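Long-range contact in NleG5-1 effector (Enterobacteria phage YYZ-2008, PDB 5VGC), which probably acts as an E3 ubiquitin ligase, a bacterial effector with a RING/U-box-like domain that also binds calcium: residues V154-M166 / R198-L212. The protein carries 1 engineered substitution. Residues are numbered along the deposited sequence; the frame is centred on the assembly and turned at random.
Engineered in segment 198-212: Ala201 (natural residue Cys).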
loop_
_atom_site.group_PDB
_atom_site.type_symbol
_atom_site.label_atom_id
_atom_site.label_comp_id
_atom_site.label_asym_id
_atom_site.label_seq_id
_atom_site.Cartn_x
_atom_site.Cartn_y
_atom_site.Cartn_z
ATOM N N VAL A 154 25.270 -19.798 -4.882
ATOM C CA VAL A 154 24.311 -19.934 -3.783
ATOM C C VAL A 154 23.043 -20.641 -4.272
ATOM O O VAL A 154 22.532 -20.329 -5.380
ATOM C CB VAL A 154 23.880 -18.569 -3.226
ATOM C CG1 VAL A 154 22.957 -18.740 -2.026
ATOM C CG2 VAL A 154 25.075 -17.703 -2.838
ATOM N N PHE A 155 22.537 -21.582 -3.456
ATOM C CA PHE A 155 21.319 -22.313 -3.810
ATOM C C PHE A 155 20.105 -21.503 -3.371
ATOM O O PHE A 155 20.036 -21.096 -2.209
ATOM C CB PHE A 155 21.249 -23.701 -3.129
ATOM C CG PHE A 155 22.030 -24.792 -3.827
ATOM C CD1 PHE A 155 22.041 -24.924 -5.207
ATOM C CD2 PHE A 155 22.740 -25.718 -3.080
ATOM C CE1 PHE A 155 22.754 -25.957 -5.821
ATOM C CE2 PHE A 155 23.461 -26.731 -3.694
ATOM C CZ PHE A 155 23.465 -26.853 -5.064
ATOM N N MET A 156 19.151 -21.281 -4.281
ATOM C CA MET A 156 17.882 -20.637 -3.881
ATOM C C MET A 156 16.685 -21.425 -4.385
ATOM O O MET A 156 16.654 -21.861 -5.546
ATOM C CB MET A 156 17.783 -19.192 -4.397
ATOM C CG MET A 156 16.539 -18.454 -3.919
ATOM S SD MET A 156 16.417 -16.783 -4.565
ATOM C CE MET A 156 17.172 -15.893 -3.260
ATOM N N ARG A 157 15.700 -21.583 -3.509
ATOM C CA ARG A 157 14.484 -22.295 -3.851
ATOM C C ARG A 157 13.661 -21.534 -4.891
ATOM O O ARG A 157 13.674 -20.306 -4.899
ATOM C CB ARG A 157 13.635 -22.549 -2.610
ATOM C CG ARG A 157 14.292 -23.570 -1.699
ATOM C CD ARG A 157 13.820 -23.470 -0.272
ATOM N NE ARG A 157 12.489 -24.023 -0.110
ATOM C CZ ARG A 157 11.774 -23.923 0.994
ATOM N NH1 ARG A 157 12.246 -23.275 2.063
ATOM N NH2 ARG A 157 10.571 -24.479 1.014
ATOM N N ASN A 158 12.963 -22.281 -5.757
ATOM C CA ASN A 158 12.154 -21.695 -6.813
ATOM C C ASN A 158 10.977 -20.863 -6.324
ATOM O O ASN A 158 10.495 -19.998 -7.047
ATOM C CB ASN A 158 11.646 -22.773 -7.780
ATOM C CG ASN A 158 12.728 -23.274 -8.709
ATOM O OD1 ASN A 158 13.931 -23.051 -8.460
ATOM N ND2 ASN A 158 12.316 -23.960 -9.783
ATOM N N SER A 159 10.525 -21.122 -5.104
ATOM C CA SER A 159 9.458 -20.359 -4.472
ATOM C C SER A 159 9.439 -20.610 -2.955
ATOM O O SER A 159 10.197 -21.428 -2.454
ATOM C CB SER A 159 8.110 -20.714 -5.102
ATOM O OG SER A 159 7.650 -21.979 -4.637
ATOM N N MET A 160 8.563 -19.910 -2.241
ATOM C CA MET A 160 8.453 -20.026 -0.785
ATOM C C MET A 160 8.425 -21.472 -0.284
ATOM O O MET A 160 9.096 -21.793 0.693
ATOM C CB MET A 160 7.223 -19.269 -0.265
ATOM C CG MET A 160 7.316 -18.908 1.214
ATOM S SD MET A 160 8.771 -17.916 1.610
ATOM C CE MET A 160 8.165 -16.284 1.166
ATOM N N ASN A 161 7.666 -22.341 -0.958
ATOM C CA ASN A 161 7.499 -23.738 -0.536
ATOM C C ASN A 161 8.016 -24.796 -1.527
ATOM O O ASN A 161 7.659 -25.950 -1.433
ATOM C CB ASN A 161 6.025 -24.005 -0.243
ATOM C CG ASN A 161 5.371 -22.877 0.520
ATOM O OD1 ASN A 161 4.338 -22.367 0.095
ATOM N ND2 ASN A 161 5.970 -22.475 1.646
ATOM N N SER A 162 8.882 -24.413 -2.466
ATOM C CA SER A 162 9.332 -25.329 -3.501
ATOM C C SER A 162 10.406 -26.227 -2.903
ATOM O O SER A 162 11.236 -25.776 -2.088
ATOM C CB SER A 162 9.901 -24.602 -4.704
ATOM O OG SER A 162 10.293 -25.548 -5.677
ATOM N N ASN A 163 10.368 -27.496 -3.288
ATOM C CA ASN A 163 11.462 -28.413 -2.967
ATOM C C ASN A 163 12.646 -28.334 -3.939
ATOM O O ASN A 163 13.654 -29.005 -3.726
ATOM C CB ASN A 163 10.907 -29.815 -2.830
ATOM C CG ASN A 163 10.002 -29.960 -1.615
ATOM O OD1 ASN A 163 10.270 -29.401 -0.562
ATOM N ND2 ASN A 163 8.943 -30.717 -1.758
ATOM N N VAL A 164 12.533 -27.503 -4.976
ATOM C CA VAL A 164 13.536 -27.401 -6.037
ATOM C C VAL A 164 14.284 -26.074 -5.884
ATOM O O VAL A 164 13.670 -24.999 -5.670
ATOM C CB VAL A 164 12.849 -27.510 -7.417
ATOM C CG1 VAL A 164 13.722 -26.984 -8.563
ATOM C CG2 VAL A 164 12.388 -28.936 -7.681
ATOM N N CYS A 165 15.604 -26.149 -5.986
ATOM C CA CYS A 165 16.419 -24.944 -5.968
ATOM C C CYS A 165 17.328 -24.865 -7.157
ATOM O O CYS A 165 17.590 -25.858 -7.851
ATOM C CB CYS A 165 17.221 -24.807 -4.678
ATOM S SG CYS A 165 17.862 -26.326 -4.053
ATOM N N MET A 166 17.795 -23.642 -7.390
ATOM C CA MET A 166 18.714 -23.380 -8.471
ATOM C C MET A 166 19.921 -22.665 -7.949
ATOM O O MET A 166 19.885 -22.027 -6.886
ATOM C CB MET A 166 18.018 -22.599 -9.566
ATOM C CG MET A 166 16.956 -23.457 -10.263
ATOM S SD MET A 166 16.686 -23.041 -11.989
ATOM C CE MET A 166 15.878 -21.455 -11.883
ATOM N N ARG A 198 24.761 -25.628 0.660
ATOM C CA ARG A 198 25.150 -26.700 -0.290
ATOM C C ARG A 198 24.699 -28.112 0.144
ATOM O O ARG A 198 24.240 -28.905 -0.682
ATOM C CB ARG A 198 26.668 -26.649 -0.571
ATOM C CG ARG A 198 27.344 -27.953 -1.030
ATOM C CD ARG A 198 26.881 -28.299 -2.435
ATOM N NE ARG A 198 27.409 -29.545 -3.012
ATOM C CZ ARG A 198 26.686 -30.534 -3.557
ATOM N NH1 ARG A 198 27.308 -31.591 -4.065
ATOM N NH2 ARG A 198 25.358 -30.488 -3.594
ATOM N N ASP A 199 24.829 -28.410 1.434
ATOM C CA ASP A 199 24.509 -29.735 1.954
ATOM C C ASP A 199 23.024 -29.996 2.114
ATOM O O ASP A 199 22.648 -31.142 2.394
ATOM C CB ASP A 199 25.194 -29.968 3.308
ATOM C CG ASP A 199 26.708 -29.857 3.225
ATOM O OD1 ASP A 199 27.290 -30.150 2.147
ATOM O OD2 ASP A 199 27.314 -29.473 4.248
ATOM N N ASN A 200 22.181 -28.972 1.953
ATOM C CA ASN A 200 20.739 -29.160 2.095
ATOM C C ASN A 200 20.024 -29.518 0.785
ATOM O O ASN A 200 18.810 -29.772 0.795
ATOM C CB ASN A 200 20.111 -27.927 2.752
ATOM C CG ASN A 200 20.621 -27.692 4.169
ATOM O OD1 ASN A 200 21.146 -28.606 4.815
ATOM N ND2 ASN A 200 20.469 -26.458 4.657
ATOM N N ALA A 201 20.766 -29.561 -0.321
ATOM C CA ALA A 201 20.208 -29.907 -1.622
ATOM C C ALA A 201 21.096 -30.880 -2.384
ATOM O O ALA A 201 22.324 -30.820 -2.296
ATOM C CB ALA A 201 20.011 -28.638 -2.447
ATOM N N ALA A 202 20.470 -31.766 -3.153
ATOM C CA ALA A 202 21.220 -32.725 -3.988
ATOM C C ALA A 202 20.617 -32.798 -5.396
ATOM O O ALA A 202 19.408 -32.649 -5.564
ATOM C CB ALA A 202 21.209 -34.094 -3.330
ATOM N N PHE A 203 21.455 -33.016 -6.402
ATOM C CA PHE A 203 20.966 -33.241 -7.756
ATOM C C PHE A 203 20.198 -34.563 -7.823
ATOM O O PHE A 203 20.736 -35.607 -7.458
ATOM C CB PHE A 203 22.116 -33.274 -8.763
ATOM C CG PHE A 203 21.676 -33.598 -10.169
ATOM C CD1 PHE A 203 20.873 -32.709 -10.879
ATOM C CD2 PHE A 203 22.058 -34.784 -10.784
ATOM C CE1 PHE A 203 20.460 -32.998 -12.175
ATOM C CE2 PHE A 203 21.652 -35.080 -12.073
ATOM C CZ PHE A 203 20.853 -34.185 -12.772
ATOM N N ASP A 204 18.947 -34.497 -8.283
ATOM C CA ASP A 204 18.114 -35.684 -8.487
ATOM C C ASP A 204 18.061 -35.937 -10.009
ATOM O O ASP A 204 17.464 -35.134 -10.744
ATOM C CB ASP A 204 16.731 -35.429 -7.897
ATOM C CG ASP A 204 15.811 -36.645 -7.934
ATOM O OD1 ASP A 204 16.194 -37.726 -8.428
ATOM O OD2 ASP A 204 14.672 -36.509 -7.446
ATOM N N PRO A 205 18.703 -37.028 -10.495
ATOM C CA PRO A 205 18.704 -37.369 -11.929
ATOM C C PRO A 205 17.320 -37.536 -12.582
ATOM O O PRO A 205 17.141 -37.134 -13.739
ATOM C CB PRO A 205 19.439 -38.710 -11.975
ATOM C CG PRO A 205 20.289 -38.724 -10.764
ATOM C CD PRO A 205 19.550 -37.951 -9.716
ATOM N N ASP A 206 16.362 -38.123 -11.858
ATOM C CA ASP A 206 15.029 -38.395 -12.424
ATOM C C ASP A 206 14.174 -37.136 -12.568
ATOM O O ASP A 206 13.415 -37.012 -13.530
ATOM C CB ASP A 206 14.285 -39.486 -11.628
ATOM C CG ASP A 206 15.030 -40.819 -11.615
ATOM O OD1 ASP A 206 15.418 -41.311 -12.702
ATOM O OD2 ASP A 206 15.223 -41.372 -10.510
ATOM N N ARG A 207 14.306 -36.205 -11.619
ATOM C CA ARG A 207 13.670 -34.878 -11.708
ATOM C C ARG A 207 14.472 -33.845 -12.515
ATOM O O ARG A 207 13.914 -32.862 -12.959
ATOM C CB ARG A 207 13.375 -34.336 -10.303
ATOM C CG ARG A 207 12.367 -35.173 -9.527
ATOM C CD ARG A 207 12.067 -34.605 -8.174
ATOM N NE ARG A 207 11.391 -33.321 -8.269
ATOM C CZ ARG A 207 10.811 -32.690 -7.250
ATOM N NH1 ARG A 207 10.808 -33.200 -6.017
ATOM N NH2 ARG A 207 10.217 -31.518 -7.459
ATOM N N GLY A 208 15.767 -34.068 -12.699
ATOM C CA GLY A 208 16.623 -33.165 -13.485
ATOM C C GLY A 208 16.886 -31.812 -12.834
ATOM O O GLY A 208 17.064 -30.799 -13.516
ATOM N N ASN A 209 16.915 -31.811 -11.506
ATOM C CA ASN A 209 16.992 -30.601 -10.715
ATOM C C ASN A 209 17.657 -30.908 -9.394
ATOM O O ASN A 209 17.713 -32.069 -8.948
ATOM C CB ASN A 209 15.570 -30.024 -10.457
ATOM C CG ASN A 209 15.079 -29.115 -11.579
ATOM O OD1 ASN A 209 15.804 -28.236 -12.034
ATOM N ND2 ASN A 209 13.836 -29.321 -12.024
ATOM N N PHE A 210 18.169 -29.852 -8.765
ATOM C CA PHE A 210 18.575 -29.916 -7.385
ATOM C C PHE A 210 17.319 -29.935 -6.525
ATOM O O PHE A 210 16.511 -29.022 -6.628
ATOM C CB PHE A 210 19.400 -28.715 -7.004
ATOM C CG PHE A 210 20.760 -28.657 -7.623
ATOM C CD1 PHE A 210 21.794 -29.407 -7.110
ATOM C CD2 PHE A 210 21.024 -27.793 -8.679
ATOM C CE1 PHE A 210 23.075 -29.341 -7.655
ATOM C CE2 PHE A 210 22.301 -27.708 -9.229
ATOM C CZ PHE A 210 23.327 -28.485 -8.719
ATOM N N VAL A 211 17.167 -30.973 -5.697
ATOM C CA VAL A 211 16.046 -31.102 -4.762
ATOM C C VAL A 211 16.561 -30.989 -3.336
ATOM O O VAL A 211 17.691 -31.424 -3.044
ATOM C CB VAL A 211 15.282 -32.428 -4.912
ATOM C CG1 VAL A 211 14.070 -32.483 -3.983
ATOM C CG2 VAL A 211 14.852 -32.630 -6.356
ATOM N N LEU A 212 15.743 -30.383 -2.463
ATOM C CA LEU A 212 16.047 -30.292 -1.036
ATOM C C LEU A 212 16.115 -31.686 -0.406
ATOM O O LEU A 212 15.470 -32.618 -0.890
ATOM C CB LEU A 212 15.002 -29.467 -0.292
ATOM C CG LEU A 212 14.885 -27.959 -0.502
ATOM C CD1 LEU A 212 14.064 -27.307 0.597
ATOM C CD2 LEU A 212 16.247 -27.307 -0.566
HETATM O O HOH W 1 17.509 -27.464 -10.274
#
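Phe155 turns the edge of its ring onto the face of Phe210, an edge-to-face pair with ring centroids 4.7 Å apart and planes at 54°. CE1 of Phe155 lies over the centre of the Phe210 ring, while CZ comes 3.6 Å from Phe210 CE1. The CB of Ala201, an engineered residue that is cysteine in nature, sits over one face of the Phe155 ring. Arg198 O approaches the edge of that ring near its plane. Phe127 and Leu140 add to this cluster from outside the two segments.

Cys165 lies on the same face of the sheet as Phe210. Its SG falls between the backbone N and the carbonyl carbon (chi1 38°), and reaches Ala201 CB at 3.5 Å and Leu212 CD2 at 4.0 Å. The other methyl of Leu212, CD1, lies over a face of the Arg157 guanidinium, 3.7 Å from Arg157 NE. A bend at chi3 (75°) helps bring that guanidinium round to the turn, where NE donates in its own plane to Ser162 O at 2.9 Å. Arg157 NH1 is held by Ser193 O.

On the face opposite Cys165, Val164 spreads its two methyls: CG1 meets the amide of Asn209, and CG2 meets Arg207 NH2. Two backbone bonds join the strands, Leu212 N to Asn163 O and Cys165 N to Phe210 O. At that same Cys165-Phe210 pair, Phe210 N and Cys165 O do not meet directly. A water between them accepts from Phe210 N and donates to Cys165 O and to Asn209 OD1.

The contact joins the 152-157/164-169 hairpin to the C-terminal 201-204/209-212 hairpin, which has a G1 beta bulge at its turn. A small antiparallel sheet with an aromatic cluster packed against it is consistent with the RING/U-box-like fold of the NleG family.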